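Local atomic coordinates of translation initiation factor eIF2b-like protein (PDB entry 4ZEM), a protein that forms the beta subunit of eIF2B and probably contributes to guanine nucleotide exchange on the translation initiation factor eIF2. Residues A[216-221]-A[249-254]; A[194-199]-A[263-268]; A[178-183]-A[361-366]; A[184-189]-A[212-217]. All blocks are in the same frame, centred on the assembly; numbering follows the deposited sequence.

Contact 1: residues A[216-221]-A[249-254]; sequences RFTVIL and STINLA
Val219 and Ile251 sit at the middle of a parallel strand pair at one edge of the Rossmann-like sheet, where strand 249-252 is the outermost strand within this chain. Helix 237-246 connects the two strands, making a classical beta-alpha-beta crossover. The strand directions differ by 22°. The backbone bonds pass alternately from one to the other: Val219 N gives to Ser249 O at 2.8 Å, Ile251 N to Val219 O, and Leu221 N to Ile251 O. The bond that opens the pair, from Ser249 N to Phe217 O, is the longest at 3.3 Å and the most bent. Thr218, Ile220 and Ile251 put their side chains on one face, which Tyr194 of the next strand and Tyr261 of helix 258-261 also pack against. There Ile220 and Ile251 run alongside each other, CG1 of Ile220 lying 3.8 Å from CB of Ile251. With CG1 of Ile251 anti to the carbonyl carbon (chi1 -65°) and its chain extended, CD1 meets the methyl CG2 of Thr218 at 3.7 Å. Past the strand, Leu253 crosses Ile220 at an angle, its CG 3.7 Å from Ile220 CG2. Leu221, Thr250 and Asn252 take the other face, where helix 237-246 covers them through Arg240, and the hydroxyl OG1 of Thr250 is bonded to Asn244 OD1. At the start of the pair a water sits 2.9 Å from Ser249 OG and donates a weak bond to Phe217 O.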
loop_
_atom_site.group_PDB
_atom_site.type_symbol
_atom_site.label_atom_id
_atom_site.label_comp_id
_atom_site.label_asym_id
_atom_site.label_seq_id
_atom_site.Cartn_x
_atom_site.Cartn_y
_atom_site.Cartn_z
ATOM N N ARG A 216 19.121 -16.831 13.527
ATOM C CA ARG A 216 18.936 -18.254 13.304
ATOM C C ARG A 216 17.595 -18.642 13.927
ATOM O O ARG A 216 17.420 -18.527 15.138
ATOM C CB ARG A 216 20.086 -19.054 13.920
ATOM C CG ARG A 216 20.080 -20.541 13.611
ATOM C CD ARG A 216 20.445 -21.370 14.840
ATOM N NE ARG A 216 19.504 -21.160 15.940
ATOM C CZ ARG A 216 19.847 -20.850 17.185
ATOM N NH1 ARG A 216 21.123 -20.691 17.509
ATOM N NH2 ARG A 216 18.907 -20.693 18.106
ATOM N N PHE A 217 16.650 -19.099 13.109
ATOM C CA PHE A 217 15.309 -19.400 13.608
ATOM C C PHE A 217 14.558 -20.358 12.687
ATOM O O PHE A 217 15.113 -20.871 11.713
ATOM C CB PHE A 217 14.494 -18.108 13.805
ATOM C CG PHE A 217 14.215 -17.348 12.533
ATOM C CD1 PHE A 217 15.224 -16.632 11.894
ATOM C CD2 PHE A 217 12.926 -17.287 12.011
ATOM C CE1 PHE A 217 14.965 -15.918 10.726
ATOM C CE2 PHE A 217 12.662 -16.564 10.848
ATOM C CZ PHE A 217 13.689 -15.885 10.203
ATOM N N THR A 218 13.310 -20.641 13.045
ATOM C CA THR A 218 12.477 -21.573 12.299
ATOM C C THR A 218 11.209 -20.906 11.776
ATOM O O THR A 218 10.523 -20.193 12.509
ATOM C CB THR A 218 12.103 -22.792 13.182
ATOM O OG1 THR A 218 13.302 -23.449 13.617
ATOM C CG2 THR A 218 11.244 -23.782 12.422
ATOM N N VAL A 219 10.883 -21.166 10.516
ATOM C CA VAL A 219 9.667 -20.626 9.929
ATOM C C VAL A 219 8.664 -21.738 9.642
ATOM O O VAL A 219 8.984 -22.731 8.985
ATOM C CB VAL A 219 9.976 -19.852 8.631
ATOM C CG1 VAL A 219 8.698 -19.412 7.933
ATOM C CG2 VAL A 219 10.838 -18.657 8.942
ATOM N N ILE A 220 7.444 -21.557 10.135
ATOM C CA ILE A 220 6.373 -22.510 9.894
ATOM C C ILE A 220 5.398 -21.914 8.882
ATOM O O ILE A 220 4.859 -20.822 9.086
ATOM C CB ILE A 220 5.623 -22.877 11.190
ATOM C CG1 ILE A 220 6.581 -23.464 12.235
ATOM C CG2 ILE A 220 4.493 -23.851 10.894
ATOM C CD1 ILE A 220 7.177 -22.432 13.175
ATOM N N LEU A 221 5.227 -22.605 7.763
ATOM C CA LEU A 221 4.343 -22.126 6.714
ATOM C C LEU A 221 3.013 -22.866 6.780
ATOM O O LEU A 221 2.962 -24.088 6.629
ATOM C CB LEU A 221 4.999 -22.302 5.346
ATOM C CG LEU A 221 6.322 -21.556 5.153
ATOM C CD1 LEU A 221 7.010 -22.039 3.907
ATOM C CD2 LEU A 221 6.084 -20.065 5.051
ATOM N N SER A 249 15.463 -23.070 9.316
ATOM C CA SER A 249 14.647 -24.272 9.218
ATOM C C SER A 249 13.216 -23.917 8.846
ATOM O O SER A 249 12.697 -22.872 9.247
ATOM C CB SER A 249 14.692 -25.073 10.527
ATOM O OG SER A 249 16.014 -25.525 10.783
ATOM N N THR A 250 12.592 -24.779 8.053
ATOM C CA THR A 250 11.213 -24.563 7.631
ATOM C C THR A 250 10.348 -25.765 7.948
ATOM O O THR A 250 10.771 -26.917 7.810
ATOM C CB THR A 250 11.106 -24.236 6.127
ATOM O OG1 THR A 250 11.825 -25.223 5.371
ATOM C CG2 THR A 250 11.699 -22.869 5.844
ATOM N N ILE A 251 9.136 -25.471 8.407
ATOM C CA ILE A 251 8.176 -26.494 8.760
ATOM C C ILE A 251 6.911 -26.349 7.931
ATOM O O ILE A 251 6.388 -25.252 7.767
ATOM C CB ILE A 251 7.834 -26.426 10.263
ATOM C CG1 ILE A 251 9.085 -26.758 11.089
ATOM C CG2 ILE A 251 6.682 -27.368 10.603
ATOM C CD1 ILE A 251 8.901 -26.681 12.600
ATOM N N ASN A 252 6.453 -27.458 7.367
ATOM C CA ASN A 252 5.170 -27.491 6.681
ATOM C C ASN A 252 4.134 -28.124 7.588
ATOM O O ASN A 252 4.344 -29.217 8.111
ATOM C CB ASN A 252 5.263 -28.251 5.357
ATOM C CG ASN A 252 5.738 -27.373 4.219
ATOM O OD1 ASN A 252 5.248 -26.256 4.033
ATOM N ND2 ASN A 252 6.706 -27.866 3.456
ATOM N N LEU A 253 3.021 -27.431 7.767
ATOM C CA LEU A 253 1.944 -27.882 8.628
ATOM C C LEU A 253 0.761 -28.455 7.885
ATOM O O LEU A 253 0.368 -27.947 6.844
ATOM C CB LEU A 253 1.434 -26.720 9.466
ATOM C CG LEU A 253 1.989 -26.568 10.867
ATOM C CD1 LEU A 253 1.100 -25.601 11.626
ATOM C CD2 LEU A 253 2.003 -27.923 11.546
ATOM N N ALA A 254 0.194 -29.521 8.432
ATOM C CA ALA A 254 -0.979 -30.137 7.846
ATOM C C ALA A 254 -2.122 -29.147 8.038
ATOM O O ALA A 254 -2.102 -28.343 8.966
ATOM C CB ALA A 254 -1.287 -31.453 8.532
HETATM O O HOH W 1 17.571 -23.154 11.532
#

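Contact 2: residues A[194-199]-A[263-268]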
loop_
_atom_site.group_PDB
_atom_site.type_symbol
_atom_site.label_atom_id
_atom_site.label_comp_id
_atom_site.label_asym_id
_atom_site.label_seq_id
_atom_site.Cartn_x
_atom_site.Cartn_y
_atom_site.Cartn_z
ATOM N N TYR A 194 10.285 -19.580 16.840
ATOM C CA TYR A 194 9.423 -20.365 15.971
ATOM C C TYR A 194 8.369 -19.414 15.431
ATOM O O TYR A 194 7.473 -18.984 16.164
ATOM C CB TYR A 194 8.801 -21.520 16.743
ATOM C CG TYR A 194 9.542 -22.817 16.567
ATOM C CD1 TYR A 194 8.897 -23.957 16.096
ATOM C CD2 TYR A 194 10.882 -22.917 16.923
ATOM C CE1 TYR A 194 9.581 -25.157 15.962
ATOM C CE2 TYR A 194 11.581 -24.104 16.769
ATOM C CZ TYR A 194 10.928 -25.219 16.296
ATOM O OH TYR A 194 11.630 -26.391 16.165
ATOM N N VAL A 195 8.486 -19.088 14.148
ATOM C CA VAL A 195 7.648 -18.060 13.544
ATOM C C VAL A 195 6.646 -18.672 12.586
ATOM O O VAL A 195 7.014 -19.287 11.583
ATOM C CB VAL A 195 8.507 -17.019 12.782
ATOM C CG1 VAL A 195 7.630 -15.998 12.080
ATOM C CG2 VAL A 195 9.480 -16.338 13.731
ATOM N N LEU A 196 5.370 -18.455 12.872
ATOM C CA LEU A 196 4.314 -18.998 12.041
ATOM C C LEU A 196 3.936 -17.940 11.004
ATOM O O LEU A 196 3.472 -16.853 11.346
ATOM C CB LEU A 196 3.121 -19.423 12.913
ATOM C CG LEU A 196 1.833 -20.045 12.345
ATOM C CD1 LEU A 196 0.900 -19.031 11.710
ATOM C CD2 LEU A 196 2.127 -21.199 11.394
ATOM N N ALA A 197 4.168 -18.257 9.736
ATOM C CA ALA A 197 3.828 -17.343 8.650
ATOM C C ALA A 197 2.634 -17.884 7.896
ATOM O O ALA A 197 2.728 -18.913 7.223
ATOM C CB ALA A 197 5.008 -17.157 7.708
ATOM N N TYR A 198 1.515 -17.172 7.972
ATOM C CA TYR A 198 0.297 -17.674 7.360
ATOM C C TYR A 198 0.188 -17.090 5.961
ATOM O O TYR A 198 0.125 -15.871 5.803
ATOM C CB TYR A 198 -0.932 -17.321 8.202
ATOM C CG TYR A 198 -2.226 -17.777 7.579
ATOM C CD1 TYR A 198 -2.754 -19.026 7.899
ATOM C CD2 TYR A 198 -2.912 -16.987 6.664
ATOM C CE1 TYR A 198 -3.927 -19.476 7.330
ATOM C CE2 TYR A 198 -4.096 -17.430 6.088
ATOM C CZ TYR A 198 -4.595 -18.679 6.428
ATOM O OH TYR A 198 -5.767 -19.141 5.875
ATOM N N GLN A 199 0.192 -17.972 4.960
ATOM C CA GLN A 199 0.164 -17.585 3.543
ATOM C C GLN A 199 1.024 -16.367 3.213
ATOM O O GLN A 199 0.497 -15.344 2.789
ATOM C CB GLN A 199 -1.270 -17.315 3.087
ATOM C CG GLN A 199 -2.209 -18.492 3.228
ATOM C CD GLN A 199 -3.324 -18.447 2.202
ATOM O OE1 GLN A 199 -3.280 -17.655 1.261
ATOM N NE2 GLN A 199 -4.323 -19.305 2.370
ATOM N N PRO A 263 0.281 -23.456 19.795
ATOM C CA PRO A 263 0.952 -23.287 21.093
ATOM C C PRO A 263 2.477 -23.405 21.048
ATOM O O PRO A 263 3.157 -22.751 21.835
ATOM C CB PRO A 263 0.358 -24.411 21.917
ATOM C CG PRO A 263 -1.007 -24.515 21.355
ATOM C CD PRO A 263 -0.851 -24.392 19.906
ATOM N N ARG A 264 2.997 -24.246 20.161
ATOM C CA ARG A 264 4.439 -24.340 19.940
ATOM C C ARG A 264 5.091 -23.007 19.514
ATOM O O ARG A 264 6.167 -22.667 20.006
ATOM C CB ARG A 264 4.751 -25.439 18.920
ATOM C CG ARG A 264 6.238 -25.577 18.596
ATOM C CD ARG A 264 7.050 -25.860 19.873
ATOM N NE ARG A 264 8.457 -26.181 19.623
ATOM C CZ ARG A 264 9.463 -25.317 19.749
ATOM N NH1 ARG A 264 10.707 -25.707 19.506
ATOM N NH2 ARG A 264 9.228 -24.056 20.089
ATOM N N VAL A 265 4.484 -22.302 18.556
ATOM C CA VAL A 265 5.131 -21.150 17.904
ATOM C C VAL A 265 5.333 -19.961 18.849
ATOM O O VAL A 265 4.652 -19.837 19.863
ATOM C CB VAL A 265 4.341 -20.665 16.660
ATOM C CG1 VAL A 265 3.817 -21.853 15.862
ATOM C CG2 VAL A 265 3.207 -19.733 17.053
ATOM N N ASN A 266 6.335 -19.139 18.558
ATOM C CA ASN A 266 6.596 -17.922 19.331
ATOM C C ASN A 266 5.749 -16.726 18.895
ATOM O O ASN A 266 5.323 -15.926 19.723
ATOM C CB ASN A 266 8.075 -17.574 19.245
ATOM C CG ASN A 266 8.937 -18.575 19.974
ATOM O OD1 ASN A 266 9.671 -19.343 19.354
ATOM N ND2 ASN A 266 8.858 -18.570 21.300
ATOM N N LYS A 267 5.547 -16.588 17.589
ATOM C CA LYS A 267 4.794 -15.465 17.048
ATOM C C LYS A 267 4.189 -15.810 15.697
ATOM O O LYS A 267 4.657 -16.713 15.003
ATOM C CB LYS A 267 5.678 -14.223 16.915
ATOM C CG LYS A 267 6.950 -14.443 16.119
ATOM C CD LYS A 267 8.017 -13.441 16.526
ATOM C CE LYS A 267 8.305 -13.521 18.013
ATOM N NZ LYS A 267 9.386 -12.587 18.413
ATOM N N VAL A 268 3.138 -15.077 15.345
ATOM C CA VAL A 268 2.439 -15.234 14.077
ATOM C C VAL A 268 2.549 -13.951 13.271
ATOM O O VAL A 268 2.303 -12.861 13.791
ATOM C CB VAL A 268 0.948 -15.573 14.277
ATOM C CG1 VAL A 268 0.264 -15.713 12.931
ATOM C CG2 VAL A 268 0.786 -16.853 15.103
#
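Tyr194 and Asn266 grip each other by two bonds of opposite sense: Tyr194 N donates to Asn266 OD1 at 2.6 Å, and Asn266 N returns a bond to Tyr194 O at 2.7 Å. The amide oxygen is met in its own plane, on a lone pair, and stands in for a backbone acceptor just where two parallel strands of the Rossmann-like sheet come together, 194-198 and 267-271. Lys267 N adds a weak bond to the same Tyr194 O, which therefore has two donors. From there regular pairing takes over, with Leu196 N on Lys267 O at 2.8 Å in a nearly straight bond.

Next comes the charge. The guanidinium of Arg264 lies flat over one face of the Tyr194 ring, centres 3.6 Å apart and planes 20° from parallel, a stack that is also a cation-pi contact. A bend at chi2 (58°) folds the arginine chain back over the ring, and NH1 lies over the ring's CZ and CE2 atoms. An alanine at Tyr194 removes this ring, and the Arg264 guanidinium would probably lose its flat support and be set free to turn.

Apolar packing lies beyond. Val265 CG1 rests 3.9 Å from Leu196 CB. On the opposite face of the sheet Val195 CG2 meets the aliphatic part of Lys267, whose NZ goes on to Gln188 O and Asp193. Leu196 and Val268 lie side by side pointing the same way, with CD1 of the leucine 3.6 Å from CG1 of the valine.

Contact 3: residues A[178-183]-A[361-366]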
loop_
_atom_site.group_PDB
_atom_site.type_symbol
_atom_site.label_atom_id
_atom_site.label_comp_id
_atom_site.label_asym_id
_atom_site.label_seq_id
_atom_site.Cartn_x
_atom_site.Cartn_y
_atom_site.Cartn_z
ATOM N N ASP A 178 8.841 -2.560 1.388
ATOM C CA ASP A 178 9.177 -3.915 1.842
ATOM C C ASP A 178 10.547 -3.985 2.527
ATOM O O ASP A 178 10.702 -4.638 3.561
ATOM C CB ASP A 178 9.132 -4.901 0.672
ATOM C CG ASP A 178 7.713 -5.328 0.325
ATOM O OD1 ASP A 178 6.782 -4.935 1.056
ATOM O OD2 ASP A 178 7.530 -6.071 -0.664
ATOM N N ASP A 179 11.535 -3.314 1.944
ATOM C CA ASP A 179 12.875 -3.274 2.523
ATOM C C ASP A 179 12.891 -2.503 3.835
ATOM O O ASP A 179 13.625 -2.847 4.757
ATOM C CB ASP A 179 13.873 -2.658 1.546
ATOM C CG ASP A 179 14.185 -3.582 0.381
ATOM O OD1 ASP A 179 13.970 -4.808 0.522
ATOM O OD2 ASP A 179 14.650 -3.086 -0.668
ATOM N N GLN A 180 12.117 -1.430 3.903
ATOM C CA GLN A 180 12.059 -0.653 5.129
ATOM C C GLN A 180 11.408 -1.469 6.237
ATOM O O GLN A 180 11.867 -1.452 7.377
ATOM C CB GLN A 180 11.327 0.664 4.900
ATOM C CG GLN A 180 12.187 1.676 4.183
ATOM C CD GLN A 180 11.405 2.877 3.719
ATOM O OE1 GLN A 180 10.177 2.846 3.657
ATOM N NE2 GLN A 180 12.113 3.941 3.367
ATOM N N ILE A 181 10.348 -2.195 5.896
ATOM C CA ILE A 181 9.695 -3.072 6.860
ATOM C C ILE A 181 10.670 -4.166 7.315
ATOM O O ILE A 181 10.778 -4.462 8.510
ATOM C CB ILE A 181 8.422 -3.701 6.266
ATOM C CG1 ILE A 181 7.360 -2.616 6.038
ATOM C CG2 ILE A 181 7.893 -4.798 7.174
ATOM C CD1 ILE A 181 6.113 -3.095 5.318
ATOM N N ALA A 182 11.415 -4.721 6.361
ATOM C CA ALA A 182 12.385 -5.777 6.647
ATOM C C ALA A 182 13.559 -5.304 7.508
ATOM O O ALA A 182 14.220 -6.124 8.132
ATOM C CB ALA A 182 12.908 -6.383 5.347
ATOM N N SER A 183 13.846 -4.003 7.518
ATOM C CA SER A 183 14.958 -3.485 8.328
ATOM C C SER A 183 14.673 -3.616 9.829
ATOM O O SER A 183 15.569 -3.461 10.650
ATOM C CB SER A 183 15.284 -2.021 7.986
ATOM O OG SER A 183 14.198 -1.150 8.236
ATOM N N LEU A 361 3.493 -3.605 11.856
ATOM C CA LEU A 361 4.878 -3.356 11.511
ATOM C C LEU A 361 4.939 -2.648 10.164
ATOM O O LEU A 361 4.613 -3.223 9.124
ATOM C CB LEU A 361 5.677 -4.664 11.509
ATOM C CG LEU A 361 7.176 -4.548 11.233
ATOM C CD1 LEU A 361 7.775 -3.460 12.069
ATOM C CD2 LEU A 361 7.857 -5.856 11.552
ATOM N N THR A 362 5.380 -1.397 10.201
ATOM C CA THR A 362 5.339 -0.523 9.033
ATOM C C THR A 362 6.734 -0.078 8.611
ATOM O O THR A 362 7.714 -0.339 9.305
ATOM C CB THR A 362 4.483 0.737 9.314
ATOM O OG1 THR A 362 5.218 1.636 10.159
ATOM C CG2 THR A 362 3.185 0.364 10.004
ATOM N N ASN A 363 6.816 0.613 7.482
ATOM C CA ASN A 363 8.080 1.180 7.019
ATOM C C ASN A 363 8.664 2.165 8.031
ATOM O O ASN A 363 9.864 2.440 8.024
ATOM C CB ASN A 363 7.900 1.870 5.670
ATOM C CG ASN A 363 6.585 2.607 5.566
ATOM O OD1 ASN A 363 5.511 2.014 5.695
ATOM N ND2 ASN A 363 6.660 3.920 5.392
ATOM N N LEU A 364 7.790 2.738 8.853
ATOM C CA LEU A 364 8.176 3.612 9.960
ATOM C C LEU A 364 8.590 2.838 11.224
ATOM O O LEU A 364 9.132 3.412 12.163
ATOM C CB LEU A 364 7.028 4.568 10.284
ATOM C CG LEU A 364 6.548 5.385 9.084
ATOM C CD1 LEU A 364 5.400 6.310 9.469
ATOM C CD2 LEU A 364 7.713 6.167 8.491
ATOM N N GLY A 365 8.268 1.551 11.271
ATOM C CA GLY A 365 8.608 0.724 12.414
ATOM C C GLY A 365 7.367 0.075 13.005
ATOM O O GLY A 365 6.250 0.306 12.530
ATOM N N PRO A 366 7.548 -0.730 14.059
ATOM C CA PRO A 366 6.407 -1.380 14.712
ATOM C C PRO A 366 5.528 -0.362 15.434
ATOM O O PRO A 366 6.046 0.584 16.025
ATOM C CB PRO A 366 7.079 -2.350 15.689
ATOM C CG PRO A 366 8.387 -1.695 15.996
ATOM C CD PRO A 366 8.825 -1.103 14.692
#
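Ile181 lies against Leu361 and the peptide between Thr362 and Asn363, bringing the C-terminal end of the long helix 154-182 onto a beta hairpin with a two-residue loop, its type I turn running from Thr362 to Gly365. In this family such a helix leads from the helical N-terminal domain to the Rossmann-like one, and here its last turn packs on the sheet's antiparallel edge. Ile181 CG1 is 3.6 Å from Asn363 N and 3.7 Å from Thr362 C, while its CG2 branch reaches Leu361 CG at 4.1 Å. With CG1 anti to the carbonyl carbon (chi1 -67°), that branch is laid on the Thr362-Asn363 peptide and CG2, anti to the backbone N, is left for Leu361. Gln180 covers the turn from the flank: its OE1 is 3.2 Å from Asn363 CB, and the two side-chain amides have nearly parallel planes, 12° apart, and make no hydrogen bond to each other.

An alanine in place of Ile181 takes away both branches and would probably open a gap between the helix end, Leu361 and the turn. Farther out, Thr203 and Phe207 of helix 202-214 and Leu304 of strand 301-304 also touch Ile181, while Asn363 OD1 is held by Val307 N. The hairpin is fixed from within by Thr362 N on Gly365 O and by Gly365 N on Thr362 O. The same Gly365 O takes a second bond, on a lone pair, from Thr362 OG1 at 2.9 Å.

Contact 4: residues A[184-189]-A[212-217]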
loop_
_atom_site.group_PDB
_atom_site.type_symbol
_atom_site.label_atom_id
_atom_site.label_comp_id
_atom_site.label_asym_id
_atom_site.label_seq_id
_atom_site.Cartn_x
_atom_site.Cartn_y
_atom_site.Cartn_z
ATOM N N PHE A 184 13.422 -3.869 10.189
ATOM C CA PHE A 184 13.072 -4.053 11.594
ATOM C C PHE A 184 12.979 -5.525 11.985
ATOM O O PHE A 184 12.588 -5.848 13.103
ATOM C CB PHE A 184 11.761 -3.333 11.911
ATOM C CG PHE A 184 11.854 -1.847 11.756
ATOM C CD1 PHE A 184 11.421 -1.227 10.587
ATOM C CD2 PHE A 184 12.418 -1.071 12.761
ATOM C CE1 PHE A 184 11.531 0.148 10.429
ATOM C CE2 PHE A 184 12.527 0.307 12.610
ATOM C CZ PHE A 184 12.084 0.917 11.440
ATOM N N ALA A 185 13.349 -6.410 11.063
ATOM C CA ALA A 185 13.233 -7.848 11.292
ATOM C C ALA A 185 14.030 -8.327 12.513
ATOM O O ALA A 185 13.519 -9.119 13.302
ATOM C CB ALA A 185 13.674 -8.607 10.062
ATOM N N GLU A 186 15.270 -7.861 12.668
ATOM C CA GLU A 186 16.107 -8.301 13.788
ATOM C C GLU A 186 15.508 -7.909 15.140
ATOM O O GLU A 186 15.743 -8.571 16.148
ATOM C CB GLU A 186 17.532 -7.750 13.664
ATOM C CG GLU A 186 17.619 -6.295 13.261
ATOM C CD GLU A 186 19.043 -5.861 12.967
ATOM O OE1 GLU A 186 19.921 -6.038 13.841
ATOM O OE2 GLU A 186 19.285 -5.346 11.856
ATOM N N ILE A 187 14.755 -6.816 15.155
ATOM C CA ILE A 187 14.021 -6.387 16.339
ATOM C C ILE A 187 12.832 -7.307 16.644
ATOM O O ILE A 187 12.551 -7.607 17.802
ATOM C CB ILE A 187 13.536 -4.928 16.189
ATOM C CG1 ILE A 187 14.740 -3.987 16.180
ATOM C CG2 ILE A 187 12.594 -4.541 17.318
ATOM C CD1 ILE A 187 14.382 -2.545 15.950
ATOM N N GLN A 188 12.121 -7.728 15.601
ATOM C CA GLN A 188 10.951 -8.590 15.768
ATOM C C GLN A 188 11.262 -10.065 15.999
ATOM O O GLN A 188 10.577 -10.714 16.793
ATOM C CB GLN A 188 10.024 -8.452 14.560
ATOM C CG GLN A 188 9.108 -7.250 14.658
ATOM C CD GLN A 188 8.239 -7.310 15.896
ATOM O OE1 GLN A 188 7.557 -8.305 16.134
ATOM N NE2 GLN A 188 8.271 -6.251 16.701
ATOM N N ILE A 189 12.272 -10.595 15.310
ATOM C CA ILE A 189 12.646 -12.004 15.457
ATOM C C ILE A 189 13.927 -12.223 16.252
ATOM O O ILE A 189 14.958 -11.603 15.984
ATOM C CB ILE A 189 12.802 -12.698 14.096
ATOM C CG1 ILE A 189 11.441 -12.825 13.431
ATOM C CG2 ILE A 189 13.359 -14.102 14.258
ATOM C CD1 ILE A 189 11.315 -11.983 12.257
ATOM N N ALA A 212 16.701 -13.833 8.235
ATOM C CA ALA A 212 17.574 -14.998 8.138
ATOM C C ALA A 212 19.041 -14.590 8.040
ATOM O O ALA A 212 19.926 -15.326 8.482
ATOM C CB ALA A 212 17.182 -15.851 6.945
ATOM N N SER A 213 19.297 -13.438 7.424
ATOM C CA SER A 213 20.660 -12.930 7.282
ATOM C C SER A 213 21.241 -12.547 8.640
ATOM O O SER A 213 22.449 -12.450 8.783
ATOM C CB SER A 213 20.718 -11.724 6.339
ATOM O OG SER A 213 20.176 -10.561 6.945
ATOM N N LYS A 214 20.381 -12.240 9.611
ATOM C CA LYS A 214 20.870 -11.811 10.921
ATOM C C LYS A 214 20.430 -12.656 12.103
ATOM O O LYS A 214 20.800 -12.373 13.237
ATOM C CB LYS A 214 20.441 -10.372 11.165
ATOM C CG LYS A 214 20.900 -9.440 10.074
ATOM C CD LYS A 214 20.760 -8.006 10.491
ATOM C CE LYS A 214 21.425 -7.096 9.485
ATOM N NZ LYS A 214 20.830 -5.741 9.529
ATOM N N ARG A 215 19.625 -13.679 11.849
ATOM C CA ARG A 215 19.082 -14.494 12.928
ATOM C C ARG A 215 19.008 -15.958 12.535
ATOM O O ARG A 215 18.817 -16.290 11.362
ATOM C CB ARG A 215 17.679 -14.007 13.326
ATOM C CG ARG A 215 17.635 -12.635 13.953
ATOM C CD ARG A 215 17.855 -12.747 15.433
ATOM N NE ARG A 215 17.653 -11.478 16.114
ATOM C CZ ARG A 215 18.623 -10.607 16.351
ATOM N NH1 ARG A 215 19.861 -10.877 15.967
ATOM N NH2 ARG A 215 18.356 -9.473 16.985
ATOM N N ARG A 216 19.121 -16.831 13.527
ATOM C CA ARG A 216 18.936 -18.254 13.304
ATOM C C ARG A 216 17.595 -18.642 13.927
ATOM O O ARG A 216 17.420 -18.527 15.138
ATOM C CB ARG A 216 20.086 -19.054 13.920
ATOM C CG ARG A 216 20.080 -20.541 13.611
ATOM C CD ARG A 216 20.445 -21.370 14.840
ATOM N NE ARG A 216 19.504 -21.160 15.940
ATOM C CZ ARG A 216 19.847 -20.850 17.185
ATOM N NH1 ARG A 216 21.123 -20.691 17.509
ATOM N NH2 ARG A 216 18.907 -20.693 18.106
ATOM N N PHE A 217 16.650 -19.099 13.109
ATOM C CA PHE A 217 15.309 -19.400 13.608
ATOM C C PHE A 217 14.558 -20.358 12.687
ATOM O O PHE A 217 15.113 -20.871 11.713
ATOM C CB PHE A 217 14.494 -18.108 13.805
ATOM C CG PHE A 217 14.215 -17.348 12.533
ATOM C CD1 PHE A 217 15.224 -16.632 11.894
ATOM C CD2 PHE A 217 12.926 -17.287 12.011
ATOM C CE1 PHE A 217 14.965 -15.918 10.726
ATOM C CE2 PHE A 217 12.662 -16.564 10.848
ATOM C CZ PHE A 217 13.689 -15.885 10.203
#
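Arg215 reaches across to the C-terminal end of the short helix 185-188 and turns its guanidinium to the backbone oxygens of Glu186, in the helix, and Ile189, just after it. Residues 212-217 belong to the beta-alpha-beta unit of strand 194-198, helix 202-214 and strand 218-222, at the point where the chain leaves the helix for the sheet. A bend at chi2 (-87°) brings the head of Arg215 round so that NE bonds Ile189 O at 2.7 Å, the acceptor lying only 12° out of the guanidinium plane. NH2 gives a weak bond to Glu186 O at 2.9 Å, and CB of Glu186 sits over one face of the flat group. Two carbonyls at a helix end would be expected to favour the positive charge. NH1 turns back to its own neighbour, Lys214 O, at 3.3 Å, which adds a hold from its own segment.

Glu186 and Lys214 cross obliquely on the outer side, both chains extended. NZ meets OE2 at 2.8 Å on its syn side but out of the carboxylate plane, completing a salt bridge, and the lysine CD also passes 3.3 Å from that oxygen. On the inner side Ile189 crosses Phe217 at about a right angle and sends CG2 over the ring face, a CH-pi contact with helix 202-214 and Val195 close by. That methyl stands 3.9 Å from the ring centroid and 15° off the ring normal.

In the fold
Contacts 1 and 2 share the sheet directly: strands 218-222 and 194-198 are neighbours, and Ile220 N and Val195 O lie at probable hydrogen-bond distance, 2.7 Å. Contact 1 is the partly buried edge, held by regular backbone bonds, whereas contact 2 lies deeper and mixes backbone pairing with an arginine stack near its exposed end. Contact 3, at the other edge of the sheet, is buried and relies mainly on van der Waals packing, with no hydrogen bond across. Contact 4 is partly buried, with charged groups outside and an aromatic contact inside; it shares Arg216 and Phe217 with contact 1, meets contact 2 through Lys267 NZ on Gln188 O, and packs on contact 3 through Phe184.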